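Local coordinates for protein putative S41 protease (Bacteroides fragilis NCTC 9343, PDB 3K50) that is of unknown function but, as a putative member of peptidase family S41, probably hydrolyses peptide bonds as a serine protease, at residues A[368-373]-A[387-392]. Sequence-based numbering, arbitrary orientation.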
loop_
_atom_site.group_PDB
_atom_site.type_symbol
_atom_site.label_atom_id
_atom_site.label_comp_id
_atom_site.label_asym_id
_atom_site.label_seq_id
_atom_site.Cartn_x
_atom_site.Cartn_y
_atom_site.Cartn_z
ATOM N N TYR A 368 -0.471 1.340 -19.047
ATOM C CA TYR A 368 -1.258 2.467 -19.450
ATOM C C TYR A 368 -1.247 3.511 -18.328
ATOM O O TYR A 368 -1.768 3.261 -17.220
ATOM C CB TYR A 368 -2.700 2.031 -19.730
ATOM C CG TYR A 368 -2.827 0.939 -20.772
ATOM C CD1 TYR A 368 -2.733 -0.395 -20.410
ATOM C CD2 TYR A 368 -3.030 1.229 -22.097
ATOM C CE1 TYR A 368 -2.810 -1.395 -21.324
ATOM C CE2 TYR A 368 -3.135 0.217 -23.036
ATOM C CZ TYR A 368 -3.015 -1.113 -22.642
ATOM O OH TYR A 368 -3.124 -2.172 -23.544
ATOM N N GLU A 369 -0.723 4.699 -18.604
ATOM C CA GLU A 369 -0.590 5.711 -17.557
ATOM C C GLU A 369 -1.839 6.556 -17.343
ATOM O O GLU A 369 -2.310 7.224 -18.278
ATOM C CB GLU A 369 0.622 6.631 -17.792
ATOM C CG GLU A 369 0.849 7.524 -16.578
ATOM C CD GLU A 369 2.165 8.247 -16.548
ATOM O OE1 GLU A 369 3.009 8.098 -17.469
ATOM O OE2 GLU A 369 2.342 8.983 -15.563
ATOM N N TYR A 370 -2.364 6.475 -16.114
ATOM C CA TYR A 370 -3.512 7.220 -15.656
ATOM C C TYR A 370 -3.227 7.792 -14.272
ATOM O O TYR A 370 -3.019 7.038 -13.315
ATOM C CB TYR A 370 -4.739 6.310 -15.544
ATOM C CG TYR A 370 -5.404 6.014 -16.853
ATOM C CD1 TYR A 370 -4.989 4.949 -17.653
ATOM C CD2 TYR A 370 -6.493 6.779 -17.292
ATOM C CE1 TYR A 370 -5.603 4.685 -18.866
ATOM C CE2 TYR A 370 -7.087 6.535 -18.502
ATOM C CZ TYR A 370 -6.632 5.479 -19.285
ATOM O OH TYR A 370 -7.231 5.211 -20.486
ATOM N N ASN A 371 -3.149 9.124 -14.181
ATOM C CA ASN A 371 -2.966 9.813 -12.905
ATOM C C ASN A 371 -4.372 10.111 -12.383
ATOM O O ASN A 371 -5.064 10.934 -12.928
ATOM C CB ASN A 371 -2.203 11.128 -13.081
ATOM C CG ASN A 371 -2.040 11.899 -11.779
ATOM O OD1 ASN A 371 -2.510 11.497 -10.707
ATOM N ND2 ASN A 371 -1.376 13.041 -11.874
ATOM N N GLU A 372 -4.766 9.488 -11.286
ATOM C CA GLU A 372 -6.121 9.662 -10.784
ATOM C C GLU A 372 -6.471 11.126 -10.444
ATOM O O GLU A 372 -7.631 11.535 -10.551
ATOM C CB GLU A 372 -6.325 8.775 -9.582
ATOM C CG GLU A 372 -5.428 9.073 -8.329
ATOM C CD GLU A 372 -5.673 8.113 -7.152
ATOM O OE1 GLU A 372 -6.561 7.233 -7.256
ATOM O OE2 GLU A 372 -4.968 8.233 -6.108
ATOM N N ASP A 373 -5.473 11.903 -10.001
ATOM C CA ASP A 373 -5.674 13.312 -9.706
ATOM C C ASP A 373 -6.003 14.200 -10.906
ATOM O O ASP A 373 -6.442 15.320 -10.692
ATOM C CB ASP A 373 -4.483 13.889 -8.954
ATOM C CG ASP A 373 -4.195 13.151 -7.640
ATOM O OD1 ASP A 373 -5.117 12.562 -7.070
ATOM O OD2 ASP A 373 -3.030 13.152 -7.202
ATOM N N GLU A 387 -15.148 4.760 -11.826
ATOM C CA GLU A 387 -13.965 5.244 -11.143
ATOM C C GLU A 387 -12.821 5.114 -12.120
ATOM O O GLU A 387 -12.683 4.066 -12.748
ATOM C CB GLU A 387 -13.673 4.481 -9.859
ATOM C CG GLU A 387 -12.418 5.026 -9.119
ATOM C CD GLU A 387 -11.104 4.438 -9.630
ATOM O OE1 GLU A 387 -11.093 3.225 -9.863
ATOM O OE2 GLU A 387 -10.084 5.178 -9.755
ATOM N N THR A 388 -12.016 6.174 -12.229
ATOM C CA THR A 388 -10.967 6.270 -13.273
ATOM C C THR A 388 -10.160 4.976 -13.567
ATOM O O THR A 388 -10.240 4.451 -14.672
ATOM C CB THR A 388 -10.015 7.447 -12.986
ATOM O OG1 THR A 388 -10.804 8.620 -12.710
ATOM C CG2 THR A 388 -9.079 7.738 -14.147
ATOM N N LEU A 389 -9.396 4.471 -12.585
ATOM C CA LEU A 389 -8.480 3.378 -12.881
ATOM C C LEU A 389 -9.239 2.086 -13.125
ATOM O O LEU A 389 -8.872 1.339 -14.010
ATOM C CB LEU A 389 -7.378 3.211 -11.802
ATOM C CG LEU A 389 -6.587 4.446 -11.371
ATOM C CD1 LEU A 389 -5.431 4.088 -10.344
ATOM C CD2 LEU A 389 -6.046 5.166 -12.577
ATOM N N LEU A 390 -10.338 1.842 -12.404
ATOM C CA LEU A 390 -11.091 0.601 -12.656
ATOM C C LEU A 390 -11.761 0.707 -14.033
ATOM O O LEU A 390 -11.720 -0.199 -14.778
ATOM C CB LEU A 390 -12.118 0.321 -11.560
ATOM C CG LEU A 390 -13.206 -0.748 -11.839
ATOM C CD1 LEU A 390 -12.559 -2.110 -12.112
ATOM C CD2 LEU A 390 -14.169 -0.831 -10.705
ATOM N N ASN A 391 -12.340 1.852 -14.356
ATOM C CA ASN A 391 -12.955 2.051 -15.654
ATOM C C ASN A 391 -11.953 1.785 -16.785
ATOM O O ASN A 391 -12.302 1.222 -17.813
ATOM C CB ASN A 391 -13.492 3.462 -15.798
ATOM C CG ASN A 391 -14.319 3.621 -17.047
ATOM O OD1 ASN A 391 -13.825 4.105 -18.034
ATOM N ND2 ASN A 391 -15.534 3.100 -17.034
ATOM N N ALA A 392 -10.718 2.238 -16.607
ATOM C CA ALA A 392 -9.670 2.032 -17.622
ATOM C C ALA A 392 -9.445 0.551 -17.871
ATOM O O ALA A 392 -9.358 0.117 -19.033
ATOM C CB ALA A 392 -8.347 2.725 -17.216
HETATM O O HOH W 1 -9.991 10.004 -10.522
#
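Y370 packs against L389, T388 and A392 where strand 368-369, an outermost strand of the mixed sheet in the S41 peptidase region (ClpP/crotonase clan), meets the C-terminal helix 388-398. Along the Y370 side chain, CB comes first: it lies 3.4 Å from L389 CD2, a methyl that also borders the backbone O of Y370. CG stands anti to the carbonyl carbon (chi1 -79°), which turns the ring toward the start of the helix. CD2 has T388 CG2 as its neighbour at 4.2 Å, an oblique approach. Further along, on the same side of the ring plane, CD1 faces the methyl of A392, and CE1 and then CZ meet that A392 CB, each at 3.8 Å. That methyl sits over the ring face, 3.9 Å from the centroid and 17° off the normal, the geometry of a CH-pi contact. Y370 bonds through its backbone to G322, and both Y370 and A392 touch I321, so the helix packs beside the end of the outermost strand and against its neighbour, strand 317-322.

No direct hydrogen bond joins the two segments; water 1 bridges them instead, donating to E372 O and accepting from T388 OG1, whose hydroxyl also pairs with T378. R232 adds a charged link, forming salt bridges with both E372 and E387, which probably offsets the proximity of these two carboxylates. E387 is the N-cap: OE2 accepts from L389 N at 3.0 Å, while OE1 takes L390 N, met 42° out of the carboxylate plane.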